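Local structure of metallo-beta-lactamase (Serratia marcescens, 5B15) at residues 25-30 / 210-215; 70-75 / 149-154; 76-81 / 118-123; 145-150 / 172-177. The protein hydrolyses the amide bond of beta-lactam antibiotics with a pair of zinc ions, as a subclass B3 metallo-beta-lactamase, and is seen here with a ring-opened carbapenem bound. All blocks are in the same frame, centred on the assembly; numbering follows the deposited sequence.

Contact 1: 25-30 / 210-215. With ZN (zinc ion), chain C; DQM ((2~{S},3~{R},4~{S})-2-[(2~{S},3~{R})-1,3-bis(oxidanyl)-1-oxidanylidene-butan-2-yl]-3-methyl-4-[(3~{S},5~{S})-5-[(sulfamoylamino)methyl]pyrrolidin-3-yl]sulfanyl-3,4-dihydro-2~{H}-pyrrole-5-carboxylic acid), chain N.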
# COMPACT_ATOMS: atom_id res chain seq x y z
N GLY A 25 7.96 9.07 -4.76
CA GLY A 25 7.29 9.38 -3.50
C GLY A 25 6.29 8.37 -2.97
O GLY A 25 5.92 8.45 -1.79
N ILE A 26 5.77 7.50 -3.83
CA ILE A 26 4.69 6.59 -3.43
C ILE A 26 5.00 5.19 -3.94
O ILE A 26 5.33 4.98 -5.11
CB ILE A 26 3.31 7.04 -3.98
CG1 ILE A 26 2.96 8.47 -3.51
CG2 ILE A 26 2.27 6.02 -3.58
CD1 ILE A 26 2.61 8.56 -2.03
N SER A 27 4.91 4.23 -3.03
CA SER A 27 5.14 2.83 -3.40
C SER A 27 4.07 2.26 -4.31
O SER A 27 2.86 2.46 -4.08
CB SER A 27 5.26 1.97 -2.16
OG SER A 27 6.39 2.37 -1.38
N ALA A 28 4.51 1.43 -5.25
CA ALA A 28 3.64 0.47 -5.92
C ALA A 28 4.49 -0.74 -6.13
O ALA A 28 5.71 -0.61 -6.42
CB ALA A 28 3.07 0.99 -7.22
N VAL A 29 3.90 -1.93 -6.10
CA VAL A 29 4.66 -3.15 -6.26
C VAL A 29 4.02 -4.05 -7.29
O VAL A 29 2.81 -4.21 -7.31
CB VAL A 29 4.79 -3.88 -4.89
CG1 VAL A 29 5.09 -5.38 -5.02
CG2 VAL A 29 5.84 -3.18 -4.04
N LEU A 30 4.84 -4.62 -8.16
CA LEU A 30 4.41 -5.68 -9.09
C LEU A 30 4.91 -7.01 -8.54
O LEU A 30 6.12 -7.20 -8.31
CB LEU A 30 4.93 -5.42 -10.49
CG LEU A 30 4.31 -6.31 -11.54
CD1 LEU A 30 2.90 -5.86 -11.87
CD2 LEU A 30 5.18 -6.43 -12.76
N ILE A 210 10.46 -8.42 4.93
CA ILE A 210 10.64 -7.23 4.08
C ILE A 210 9.37 -6.44 4.14
O ILE A 210 8.32 -6.93 3.70
CB ILE A 210 10.91 -7.62 2.62
CG1 ILE A 210 12.21 -8.41 2.53
CG2 ILE A 210 10.95 -6.39 1.75
CD1 ILE A 210 12.44 -9.09 1.19
N ALA A 211 9.46 -5.22 4.66
CA ALA A 211 8.30 -4.32 4.62
C ALA A 211 8.51 -3.25 3.59
O ALA A 211 9.58 -2.62 3.51
CB ALA A 211 8.07 -3.68 5.96
N ILE A 212 7.48 -3.05 2.79
CA ILE A 212 7.40 -1.96 1.82
C ILE A 212 6.24 -1.09 2.25
O ILE A 212 5.10 -1.52 2.19
CB ILE A 212 7.16 -2.51 0.37
CG1 ILE A 212 8.30 -3.41 -0.02
CG2 ILE A 212 6.97 -1.37 -0.59
CD1 ILE A 212 7.96 -4.52 -0.95
N ALA A 213 6.54 0.11 2.76
CA ALA A 213 5.49 0.99 3.28
C ALA A 213 4.89 1.83 2.14
O ALA A 213 5.60 2.21 1.22
CB ALA A 213 6.10 1.90 4.33
N ALA A 214 3.60 2.09 2.21
CA ALA A 214 2.91 2.84 1.16
C ALA A 214 3.63 4.15 0.81
O ALA A 214 3.77 4.51 -0.36
CB ALA A 214 1.46 3.09 1.59
N HIS A 215 4.07 4.88 1.85
CA HIS A 215 5.08 5.93 1.67
C HIS A 215 6.45 5.32 1.94
O HIS A 215 6.72 4.90 3.05
CB HIS A 215 4.83 7.10 2.64
CG HIS A 215 3.63 7.90 2.30
ND1 HIS A 215 3.66 8.99 1.45
CD2 HIS A 215 2.32 7.72 2.61
CE1 HIS A 215 2.44 9.44 1.25
NE2 HIS A 215 1.60 8.67 1.92
ZN ZN C . -0.53 8.81 1.83
OAX DQM N . -1.65 14.96 2.03
CAJ DQM N . -0.79 14.14 2.27
OAD DQM N . 0.46 14.48 2.22
CAX DQM N . -1.13 12.66 2.42
CAT DQM N . -2.62 12.52 2.81
CAA DQM N . -3.49 12.53 1.54
OAI DQM N . -2.91 11.34 3.58
CAY DQM N . -0.06 12.01 3.31
CAU DQM N . 0.17 12.45 4.78
CAB DQM N . -0.89 13.39 5.35
NAN DQM N . -0.29 10.55 3.36
CAS DQM N . -0.09 10.12 4.52
CAR DQM N . -0.16 8.69 4.79
OAE DQM N . -0.60 7.89 3.86
OAH DQM N . 0.22 8.26 5.91
CAZ DQM N . 0.25 11.13 5.59
SAQ DQM N . 1.81 10.84 6.44
CAW DQM N . 2.98 10.42 5.17
CAM DQM N . 4.19 9.80 5.85
NAO DQM N . 5.33 10.62 5.45
CAV DQM N . 5.00 11.26 4.16
CAK DQM N . 3.50 11.56 4.29
CAL DQM N . 5.93 12.46 3.94
NAP DQM N . 6.81 12.77 5.11
SBA DQM N . 8.26 12.01 5.26
OAF DQM N . 9.13 12.69 6.21
OAG DQM N . 8.04 10.62 5.63
NAC DQM N . 9.08 12.16 3.87
O HOH W 1 6.02 10.02 0.33
O HOH W 2 -2.55 9.20 2.09

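Contact 2: 70-75 / 149-154. With ZN (zinc ion), chain B; NA (sodium ion), chain E; DQM ((2~{S},3~{R},4~{S})-2-[(2~{S},3~{R})-1,3-bis(oxidanyl)-1-oxidanylidene-butan-2-yl]-3-methyl-4-[(3~{S},5~{S})-5-[(sulfamoylamino)methyl]pyrrolidin-3-yl]sulfanyl-3,4-dihydro-2~{H}-pyrrole-5-carboxylic acid), chain N.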
# COMPACT_ATOMS: atom_id res chain seq x y z
N SER A 70 -5.56 -2.44 -3.52
CA SER A 70 -5.51 -1.12 -2.91
C SER A 70 -5.21 -1.19 -1.42
O SER A 70 -5.92 -1.92 -0.70
CB SER A 70 -6.86 -0.40 -3.13
OG SER A 70 -6.90 0.84 -2.46
N THR A 71 -4.24 -0.42 -0.95
CA THR A 71 -4.06 -0.21 0.48
C THR A 71 -5.20 0.66 1.00
O THR A 71 -6.03 0.21 1.82
CB THR A 71 -2.68 0.44 0.79
OG1 THR A 71 -2.52 1.62 0.02
CG2 THR A 71 -1.55 -0.55 0.58
N HIS A 72 -5.24 1.89 0.55
CA HIS A 72 -6.37 2.75 0.92
C HIS A 72 -6.64 3.83 -0.11
O HIS A 72 -5.84 4.13 -0.99
CB HIS A 72 -6.17 3.32 2.34
CG HIS A 72 -5.21 4.45 2.42
ND1 HIS A 72 -3.88 4.26 2.70
CD2 HIS A 72 -5.36 5.78 2.18
CE1 HIS A 72 -3.27 5.44 2.73
NE2 HIS A 72 -4.14 6.38 2.43
N SER A 73 -7.82 4.43 0.05
CA SER A 73 -8.50 5.19 -1.01
C SER A 73 -8.27 6.69 -0.86
O SER A 73 -9.22 7.45 -0.68
CB SER A 73 -9.95 4.82 -1.02
OG SER A 73 -10.51 4.88 0.28
N HIS A 74 -6.99 7.13 -0.91
CA HIS A 74 -6.65 8.54 -1.04
C HIS A 74 -5.90 8.76 -2.35
O HIS A 74 -5.30 7.82 -2.90
CB HIS A 74 -5.76 9.01 0.13
CG HIS A 74 -6.48 9.07 1.43
ND1 HIS A 74 -5.82 8.96 2.63
CD2 HIS A 74 -7.79 9.22 1.74
CE1 HIS A 74 -6.69 9.09 3.62
NE2 HIS A 74 -7.89 9.24 3.10
N GLU A 75 -5.88 10.01 -2.81
CA GLU A 75 -5.37 10.34 -4.12
C GLU A 75 -3.94 9.94 -4.32
O GLU A 75 -3.54 9.61 -5.46
CB GLU A 75 -5.48 11.86 -4.38
CG GLU A 75 -4.52 12.74 -3.60
CD GLU A 75 -4.61 14.23 -3.96
OE1 GLU A 75 -4.52 15.05 -3.02
OE2 GLU A 75 -4.63 14.54 -5.16
N GLY A 149 -8.10 2.73 10.18
CA GLY A 149 -7.78 3.81 11.09
C GLY A 149 -7.47 5.09 10.35
O GLY A 149 -8.13 6.09 10.52
N HIS A 150 -6.52 5.00 9.42
CA HIS A 150 -6.26 6.07 8.49
C HIS A 150 -7.43 6.18 7.46
O HIS A 150 -7.81 7.28 7.06
CB HIS A 150 -4.88 5.84 7.86
CG HIS A 150 -4.45 6.88 6.87
ND1 HIS A 150 -3.83 8.07 7.21
CD2 HIS A 150 -4.50 6.89 5.51
CE1 HIS A 150 -3.49 8.72 6.11
NE2 HIS A 150 -3.93 8.05 5.07
N THR A 151 -8.00 5.03 7.09
CA THR A 151 -9.30 4.96 6.39
C THR A 151 -9.99 3.72 6.97
O THR A 151 -9.36 2.80 7.51
CB THR A 151 -9.15 4.76 4.88
OG1 THR A 151 -8.56 3.49 4.59
CG2 THR A 151 -8.42 5.92 4.21
N GLU A 152 -11.31 3.61 6.78
CA GLU A 152 -12.01 2.47 7.37
C GLU A 152 -11.74 1.16 6.63
O GLU A 152 -11.69 0.07 7.23
CB GLU A 152 -13.52 2.75 7.35
CG GLU A 152 -14.33 1.76 8.16
CD GLU A 152 -15.79 2.15 8.21
OE1 GLU A 152 -16.16 3.20 7.61
OE2 GLU A 152 -16.58 1.34 8.78
N GLY A 153 -11.43 1.24 5.34
CA GLY A 153 -11.22 0.06 4.52
C GLY A 153 -9.76 -0.25 4.23
O GLY A 153 -9.47 -1.03 3.33
N GLY A 154 -8.86 0.29 5.05
CA GLY A 154 -7.41 0.08 4.78
C GLY A 154 -7.06 -1.40 4.86
O GLY A 154 -7.51 -2.14 5.77
ZN ZN B . -3.89 8.33 2.97
NA NA E . -8.26 -1.45 0.76
OAX DQM N . -1.65 14.96 2.03
CAJ DQM N . -0.79 14.14 2.27
OAD DQM N . 0.46 14.48 2.22
CAX DQM N . -1.13 12.66 2.42
CAT DQM N . -2.62 12.52 2.81
CAA DQM N . -3.49 12.53 1.54
OAI DQM N . -2.91 11.34 3.58
CAY DQM N . -0.06 12.01 3.31
CAU DQM N . 0.17 12.45 4.78
CAB DQM N . -0.89 13.39 5.35
NAN DQM N . -0.29 10.55 3.36
CAS DQM N . -0.09 10.12 4.52
CAR DQM N . -0.16 8.69 4.79
OAE DQM N . -0.60 7.89 3.86
OAH DQM N . 0.22 8.26 5.91
CAZ DQM N . 0.25 11.13 5.59
SAQ DQM N . 1.81 10.84 6.44
CAW DQM N . 2.98 10.42 5.17
CAM DQM N . 4.19 9.80 5.85
NAO DQM N . 5.33 10.62 5.45
CAV DQM N . 5.00 11.26 4.16
CAK DQM N . 3.50 11.56 4.29
CAL DQM N . 5.93 12.46 3.94
NAP DQM N . 6.81 12.77 5.11
SBA DQM N . 8.26 12.01 5.26
OAF DQM N . 9.13 12.69 6.21
OAG DQM N . 8.04 10.62 5.63
NAC DQM N . 9.08 12.16 3.87
O HOH W 3 -8.79 1.04 -0.45
O HOH W 2 -2.55 9.20 2.09

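Contact 3: 76-81 / 118-123. With ZN (zinc ion), chain C; DQM ((2~{S},3~{R},4~{S})-2-[(2~{S},3~{R})-1,3-bis(oxidanyl)-1-oxidanylidene-butan-2-yl]-3-methyl-4-[(3~{S},5~{S})-5-[(sulfamoylamino)methyl]pyrrolidin-3-yl]sulfanyl-3,4-dihydro-2~{H}-pyrrole-5-carboxylic acid), chain N.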
# COMPACT_ATOMS: atom_id res chain seq x y z
N ASP A 76 -3.12 9.96 -3.27
CA ASP A 76 -1.70 9.65 -3.42
C ASP A 76 -1.39 8.17 -3.68
O ASP A 76 -0.41 7.88 -4.38
CB ASP A 76 -0.83 10.21 -2.28
CG ASP A 76 -1.33 9.87 -0.88
OD1 ASP A 76 -2.57 9.65 -0.63
OD2 ASP A 76 -0.42 9.90 0.00
N HIS A 77 -2.22 7.27 -3.17
CA HIS A 77 -2.03 5.82 -3.36
C HIS A 77 -2.94 5.24 -4.43
O HIS A 77 -2.59 4.25 -5.08
CB HIS A 77 -2.24 5.09 -2.03
CG HIS A 77 -1.47 5.70 -0.91
ND1 HIS A 77 -0.12 5.48 -0.75
CD2 HIS A 77 -1.82 6.64 -0.01
CE1 HIS A 77 0.33 6.27 0.23
NE2 HIS A 77 -0.68 7.00 0.69
N ALA A 78 -4.15 5.80 -4.53
CA ALA A 78 -5.23 5.24 -5.34
C ALA A 78 -5.55 6.09 -6.56
O ALA A 78 -6.34 5.64 -7.40
CB ALA A 78 -6.53 5.09 -4.53
N GLY A 79 -5.00 7.30 -6.66
CA GLY A 79 -5.37 8.18 -7.76
C GLY A 79 -5.08 7.61 -9.12
O GLY A 79 -5.79 7.97 -10.07
N GLY A 80 -4.06 6.75 -9.23
CA GLY A 80 -3.69 6.09 -10.47
C GLY A 80 -4.39 4.77 -10.74
O GLY A 80 -4.17 4.16 -11.81
N ILE A 81 -5.21 4.28 -9.79
CA ILE A 81 -5.77 2.96 -9.95
C ILE A 81 -6.70 2.94 -11.14
O ILE A 81 -6.67 1.98 -11.91
CB ILE A 81 -6.44 2.46 -8.65
CG1 ILE A 81 -5.33 2.15 -7.64
CG2 ILE A 81 -7.30 1.23 -8.94
CD1 ILE A 81 -5.82 1.65 -6.29
N SER A 118 -8.30 15.84 -1.67
CA SER A 118 -8.70 16.11 -3.04
C SER A 118 -9.22 14.84 -3.70
O SER A 118 -8.71 13.73 -3.49
CB SER A 118 -7.55 16.66 -3.87
OG SER A 118 -7.16 17.95 -3.39
N ASN A 119 -10.28 15.00 -4.47
CA ASN A 119 -10.89 13.89 -5.14
C ASN A 119 -9.95 13.34 -6.20
O ASN A 119 -9.07 14.04 -6.67
CB ASN A 119 -12.21 14.28 -5.80
CG ASN A 119 -13.26 14.72 -4.83
OD1 ASN A 119 -13.16 14.51 -3.62
ND2 ASN A 119 -14.31 15.32 -5.36
N PHE A 120 -10.21 12.13 -6.65
CA PHE A 120 -9.36 11.51 -7.67
C PHE A 120 -10.24 10.67 -8.63
O PHE A 120 -11.45 10.55 -8.44
CB PHE A 120 -8.27 10.66 -6.99
CG PHE A 120 -8.80 9.55 -6.12
CD1 PHE A 120 -9.02 8.27 -6.64
CD2 PHE A 120 -9.01 9.76 -4.75
CE1 PHE A 120 -9.46 7.24 -5.83
CE2 PHE A 120 -9.48 8.74 -3.95
CZ PHE A 120 -9.69 7.48 -4.48
N PRO A 121 -9.67 10.14 -9.72
CA PRO A 121 -10.55 9.48 -10.69
C PRO A 121 -11.16 8.19 -10.16
O PRO A 121 -10.46 7.33 -9.65
CB PRO A 121 -9.62 9.24 -11.90
CG PRO A 121 -8.54 10.26 -11.74
CD PRO A 121 -8.32 10.38 -10.27
N GLY A 122 -12.47 8.02 -10.28
CA GLY A 122 -13.09 6.79 -9.93
C GLY A 122 -12.67 5.64 -10.83
O GLY A 122 -12.43 5.84 -12.03
N SER A 123 -12.59 4.45 -10.23
CA SER A 123 -12.25 3.24 -10.94
C SER A 123 -13.46 2.35 -11.23
O SER A 123 -14.37 2.24 -10.41
CB SER A 123 -11.21 2.45 -10.12
OG SER A 123 -10.69 1.32 -10.85
ZN ZN C . -0.53 8.81 1.83
OAX DQM N . -1.65 14.96 2.03
CAJ DQM N . -0.79 14.14 2.27
OAD DQM N . 0.46 14.48 2.22
CAX DQM N . -1.13 12.66 2.42
CAT DQM N . -2.62 12.52 2.81
CAA DQM N . -3.49 12.53 1.54
OAI DQM N . -2.91 11.34 3.58
CAY DQM N . -0.06 12.01 3.31
CAU DQM N . 0.17 12.45 4.78
CAB DQM N . -0.89 13.39 5.35
NAN DQM N . -0.29 10.55 3.36
CAS DQM N . -0.09 10.12 4.52
CAR DQM N . -0.16 8.69 4.79
OAE DQM N . -0.60 7.89 3.86
OAH DQM N . 0.22 8.26 5.91
CAZ DQM N . 0.25 11.13 5.59
SAQ DQM N . 1.81 10.84 6.44
CAW DQM N . 2.98 10.42 5.17
CAM DQM N . 4.19 9.80 5.85
NAO DQM N . 5.33 10.62 5.45
CAV DQM N . 5.00 11.26 4.16
CAK DQM N . 3.50 11.56 4.29
CAL DQM N . 5.93 12.46 3.94
NAP DQM N . 6.81 12.77 5.11
SBA DQM N . 8.26 12.01 5.26
OAF DQM N . 9.13 12.69 6.21
OAG DQM N . 8.04 10.62 5.63
NAC DQM N . 9.08 12.16 3.87
O HOH W 2 -2.55 9.20 2.09
O HOH W 4 -8.31 5.72 -9.23

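Contact 4: 145-150 / 172-177. With ZN (zinc ion), chain B; DQM ((2~{S},3~{R},4~{S})-2-[(2~{S},3~{R})-1,3-bis(oxidanyl)-1-oxidanylidene-butan-2-yl]-3-methyl-4-[(3~{S},5~{S})-5-[(sulfamoylamino)methyl]pyrrolidin-3-yl]sulfanyl-3,4-dihydro-2~{H}-pyrrole-5-carboxylic acid), chain N.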
# COMPACT_ATOMS: atom_id res chain seq x y z
N HIS A 145 -5.01 -8.21 5.13
CA HIS A 145 -5.15 -7.96 6.56
C HIS A 145 -5.82 -6.60 6.79
O HIS A 145 -5.31 -5.56 6.34
CB HIS A 145 -3.77 -7.92 7.22
CG HIS A 145 -2.95 -9.13 7.00
ND1 HIS A 145 -2.82 -10.12 7.94
CD2 HIS A 145 -2.24 -9.54 5.92
CE1 HIS A 145 -2.06 -11.08 7.45
NE2 HIS A 145 -1.68 -10.74 6.23
N ALA A 146 -6.97 -6.58 7.45
CA ALA A 146 -7.61 -5.33 7.72
C ALA A 146 -6.74 -4.51 8.64
O ALA A 146 -6.42 -4.91 9.75
CB ALA A 146 -8.98 -5.54 8.35
N THR A 147 -6.40 -3.31 8.17
CA THR A 147 -5.66 -2.33 8.96
C THR A 147 -6.34 -0.98 8.87
O THR A 147 -5.78 -0.04 8.32
CB THR A 147 -4.18 -2.25 8.58
OG1 THR A 147 -4.02 -1.93 7.20
CG2 THR A 147 -3.49 -3.59 8.87
N PRO A 148 -7.54 -0.81 9.44
CA PRO A 148 -8.27 0.45 9.44
C PRO A 148 -7.69 1.49 10.39
O PRO A 148 -6.86 1.19 11.24
CB PRO A 148 -9.66 0.05 9.95
CG PRO A 148 -9.39 -1.10 10.83
CD PRO A 148 -8.30 -1.87 10.14
N GLY A 149 -8.10 2.73 10.18
CA GLY A 149 -7.78 3.81 11.09
C GLY A 149 -7.47 5.09 10.35
O GLY A 149 -8.13 6.09 10.52
N HIS A 150 -6.52 5.00 9.42
CA HIS A 150 -6.26 6.07 8.49
C HIS A 150 -7.43 6.18 7.46
O HIS A 150 -7.81 7.28 7.06
CB HIS A 150 -4.88 5.84 7.86
CG HIS A 150 -4.45 6.88 6.87
ND1 HIS A 150 -3.83 8.07 7.21
CD2 HIS A 150 -4.50 6.89 5.51
CE1 HIS A 150 -3.49 8.72 6.11
NE2 HIS A 150 -3.93 8.05 5.07
N PHE A 172 3.31 -5.34 2.29
CA PHE A 172 3.03 -4.02 1.75
C PHE A 172 2.15 -3.34 2.79
O PHE A 172 0.97 -3.66 2.93
CB PHE A 172 2.39 -4.10 0.36
CG PHE A 172 2.40 -2.80 -0.41
CD1 PHE A 172 1.70 -1.68 0.05
CD2 PHE A 172 3.19 -2.66 -1.53
CE1 PHE A 172 1.71 -0.47 -0.66
CE2 PHE A 172 3.17 -1.48 -2.26
CZ PHE A 172 2.47 -0.38 -1.80
N ALA A 173 2.77 -2.46 3.58
CA ALA A 173 2.18 -1.92 4.78
C ALA A 173 1.35 -0.68 4.45
O ALA A 173 1.88 0.33 3.95
CB ALA A 173 3.28 -1.55 5.78
N ASP A 174 0.04 -0.75 4.70
CA ASP A 174 -0.81 0.43 4.61
C ASP A 174 -0.39 1.47 5.62
O ASP A 174 0.32 1.18 6.59
CB ASP A 174 -2.27 0.04 4.87
CG ASP A 174 -3.27 1.09 4.43
OD1 ASP A 174 -2.92 1.99 3.67
OD2 ASP A 174 -4.42 0.99 4.95
N SER A 175 -0.77 2.71 5.33
CA SER A 175 -0.56 3.79 6.28
C SER A 175 -1.36 3.58 7.58
O SER A 175 -2.53 3.25 7.53
CB SER A 175 -0.92 5.10 5.61
OG SER A 175 -0.15 5.23 4.43
N LEU A 176 -0.71 3.87 8.71
CA LEU A 176 -1.28 3.75 10.05
C LEU A 176 -1.35 5.10 10.76
O LEU A 176 -1.30 5.16 11.96
CB LEU A 176 -0.42 2.78 10.87
CG LEU A 176 -0.25 1.39 10.29
CD1 LEU A 176 0.60 0.50 11.16
CD2 LEU A 176 -1.56 0.73 9.94
N THR A 177 -1.36 6.18 9.98
CA THR A 177 -1.18 7.52 10.51
C THR A 177 -2.46 8.26 10.87
O THR A 177 -3.38 8.37 10.07
CB THR A 177 -0.41 8.39 9.50
OG1 THR A 177 -1.14 8.46 8.27
CG2 THR A 177 0.97 7.82 9.26
ZN ZN B . -3.89 8.33 2.97
OAX DQM N . -1.65 14.96 2.03
CAJ DQM N . -0.79 14.14 2.27
OAD DQM N . 0.46 14.48 2.22
CAX DQM N . -1.13 12.66 2.42
CAT DQM N . -2.62 12.52 2.81
CAA DQM N . -3.49 12.53 1.54
OAI DQM N . -2.91 11.34 3.58
CAY DQM N . -0.06 12.01 3.31
CAU DQM N . 0.17 12.45 4.78
CAB DQM N . -0.89 13.39 5.35
NAN DQM N . -0.29 10.55 3.36
CAS DQM N . -0.09 10.12 4.52
CAR DQM N . -0.16 8.69 4.79
OAE DQM N . -0.60 7.89 3.86
OAH DQM N . 0.22 8.26 5.91
CAZ DQM N . 0.25 11.13 5.59
SAQ DQM N . 1.81 10.84 6.44
CAW DQM N . 2.98 10.42 5.17
CAM DQM N . 4.19 9.80 5.85
NAO DQM N . 5.33 10.62 5.45
CAV DQM N . 5.00 11.26 4.16
CAK DQM N . 3.50 11.56 4.29
CAL DQM N . 5.93 12.46 3.94
NAP DQM N . 6.81 12.77 5.11
SBA DQM N . 8.26 12.01 5.26
OAF DQM N . 9.13 12.69 6.21
OAG DQM N . 8.04 10.62 5.63
NAC DQM N . 9.08 12.16 3.87
O HOH W 5 -5.15 2.67 8.35
O HOH W 6 -6.61 8.40 11.36
O HOH W 2 -2.55 9.20 2.09

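Contact 1: 25-30 / 210-215
Ile-26 lays its CD1 methyl against the imidazole of His-215, 3.4 Å from CE1. The two side chains run side by side and point the same way. They meet at the active-site end of the alpha-beta/beta-alpha sandwich of the metallo-beta-lactamase fold. There the loop leading into strand 29-31 of one sheet meets the end of strand 210-213 of the other. Two hydrogen bonds join the segments, one from the backbone and one from the hydroxyl of Ser-27. Ser-27 N donates to Ala-214 O at 2.9 Å. Ser-27 OG, turned anti to its own carbonyl carbon (chi1 -63°), gives its proton to Ala-213 O at 2.7 Å. Both donors are tilted out of the carbonyl planes. Deeper in, Val-29 CG2 rests on Ile-212 CD1, 4.0 Å away, and Phe-172 also packs on Val-29. His-215 binds one zinc through NE2 at 2.1 Å, and Asp-76 and His-77 bind the same ion. DQM CAW covers one face of its ring, over the centre. Held by zinc at NE2 and by a water at ND1, the ring is probably fixed in rotation. This water, in the ring plane, accepts from His-215 ND1 at 2.8 Å and donates to Gly-25 O at 2.6 Å.

Contact 2: 70-75 / 149-154
His-72, His-74 and His-150 crowd round one zinc ion and make the dense part of this contact. His-72 NE2 lies 2.0 Å from the zinc. His-150 NE2 lies 2.1 Å from the zinc. His-74 binds it through the other ring nitrogen, ND1. The three ligand atoms lie close because they share the ion, with no hydrogen bond among them. The edge of His-150 is turned toward the face of His-72 in an offset edge-to-face pair, planes at 73°. His-150 CD2 sits above that face, near the rim. His-150 NE2 comes to the edge of the His-74 ring, near its plane. Thr-151 fills in behind. Its OG1, hydrogen-bonded to Asn-98, is 3.3 Å from His-72 CB, and its CG2 is 3.5 Å from His-74 NE2.

The side away from the zinc is looser. The backbones meet there through a CA-H...O contact, Gly-154 CA to Thr-71 O at 3.3 Å. A sodium ion joins Ser-70 O, Thr-71 O and Gly-153 O, with a water as a further ligand.

The second shell holds the rings. His-72 ND1 is hydrogen-bonded to Asp-174, His-74 NE2 to Asp-111 and His-150 ND1 to Thr-177. Three histidines and a water form the first metal site of this enzyme class. The water is hydrogen-bonded to DQM OAI, and it bridges this zinc and the second one. Bound to two zinc ions, it is probably polarised by both.

Contact 3: 76-81 / 118-123
Phe-120 leans its ring on the backbone of Ala-78 and Gly-79. Its CG lies between the backbone N and the carbonyl carbon (chi1 59°), which turns the ring back over these two residues. CD1 reaches Gly-79 CA at 3.8 Å. CE1 touches the methyl of Ala-78, with CB 3.9 Å away. The approach is oblique to the ring. Gly-79 has no side chain, and the backbones come close here, with the CA atoms of Gly-79 and Phe-120 5.2 Å apart. Pro-121 carries the contact on through its CD, 3.5 Å from Gly-79 O. Further along, Ser-123 has OG anti to its backbone N (chi1 -172°) and meets Ile-81 CG2 at 3.9 Å. Direct hydrogen bonds are absent between the two segments. A water instead lies 2.7 Å from both Ala-78 O and Pro-121 O. Thr-101 also packs on Phe-120, and Leu-102 on Ala-78.

At the start of the helix the side chains turn to the metal. Asp-76 OD2 and His-77 NE2 each bind the second zinc at 2.1 Å. Asp-76 OD1 accepts a hydrogen bond from the water that also binds this ion. His-215 and the ligand atoms DQM NAN and OAE complete the site. The loop 118-123 thus packs behind the short helix that carries the Asp-His pair of the HxHxDH zinc-binding motif of metallo-beta-lactamases.

Contact 4: 145-150 / 172-177
Hydrogen bonding fixes the ring of His-150 against Thr-177. His-150 ND1 donates to Thr-177 O at 2.9 Å, with an angle of 161° at the hydrogen. The oxygen lies almost in the ring plane, and the donor is in the carbonyl plane, on a lone pair. CG of His-150 stands anti to the backbone N (chi1 -179°), which carries the imidazole out beside Thr-177. Waters add further links. One accepts from His-150 N and donates to Thr-147 O and Ser-175 O, bridging both backbones. Another donates to Gly-149 O.

The apolar contacts are few. Ser-175 CB makes a CH-pi contact over one face of His-150, 4.1 Å from the ring centroid. Leu-176 CD2 touches Thr-147 CB.

Each segment begins on the last residues of a strand, 140-146 or 166-173, and runs on into a loop. Both strands belong to the five-stranded sheet of the metallo-beta-lactamase sandwich, and the loops leave it at the active-site end. Thr-147 and Asp-174 pass alongside, heading opposite ways, with Thr-147 OG1 3.5 Å from Asp-174 CB. Thr-147 OG1 is engaged by Thr-156, and Asp-174 OD1 by His-72.

The second loop holds the ligand's carboxylate, while Gln-113 is a further hydrogen-bonding partner of the ligand. In the conformer described, Ser-175 OG donates to DQM OAE at 2.8 Å. Thr-177 OG1 donates to the other oxygen, DQM OAH, at 2.7 Å.

From the N terminus, segment 25-30 comes first, and contact 1 returns to it only at 210-215. That long loop encloses the other three contacts. Segment 70-75 follows strand 65-69 and closes at 149-154 in contact 2. Contact 3, from 76-81 to 118-123, lies wholly within this second loop. Contact 4 opens at 145-150, where contact 2 ends, and the two share Gly-149 and His-150. It closes at 172-177, after a strand hairpin. Contacts 1 and 4 join through neighbouring strands 210-213 and 166-173. Contact 1 spans the two sheets. Contact 2 ties in the loop that leads to helix 75-78, and contact 3 the helix itself. All four meet at the ligand.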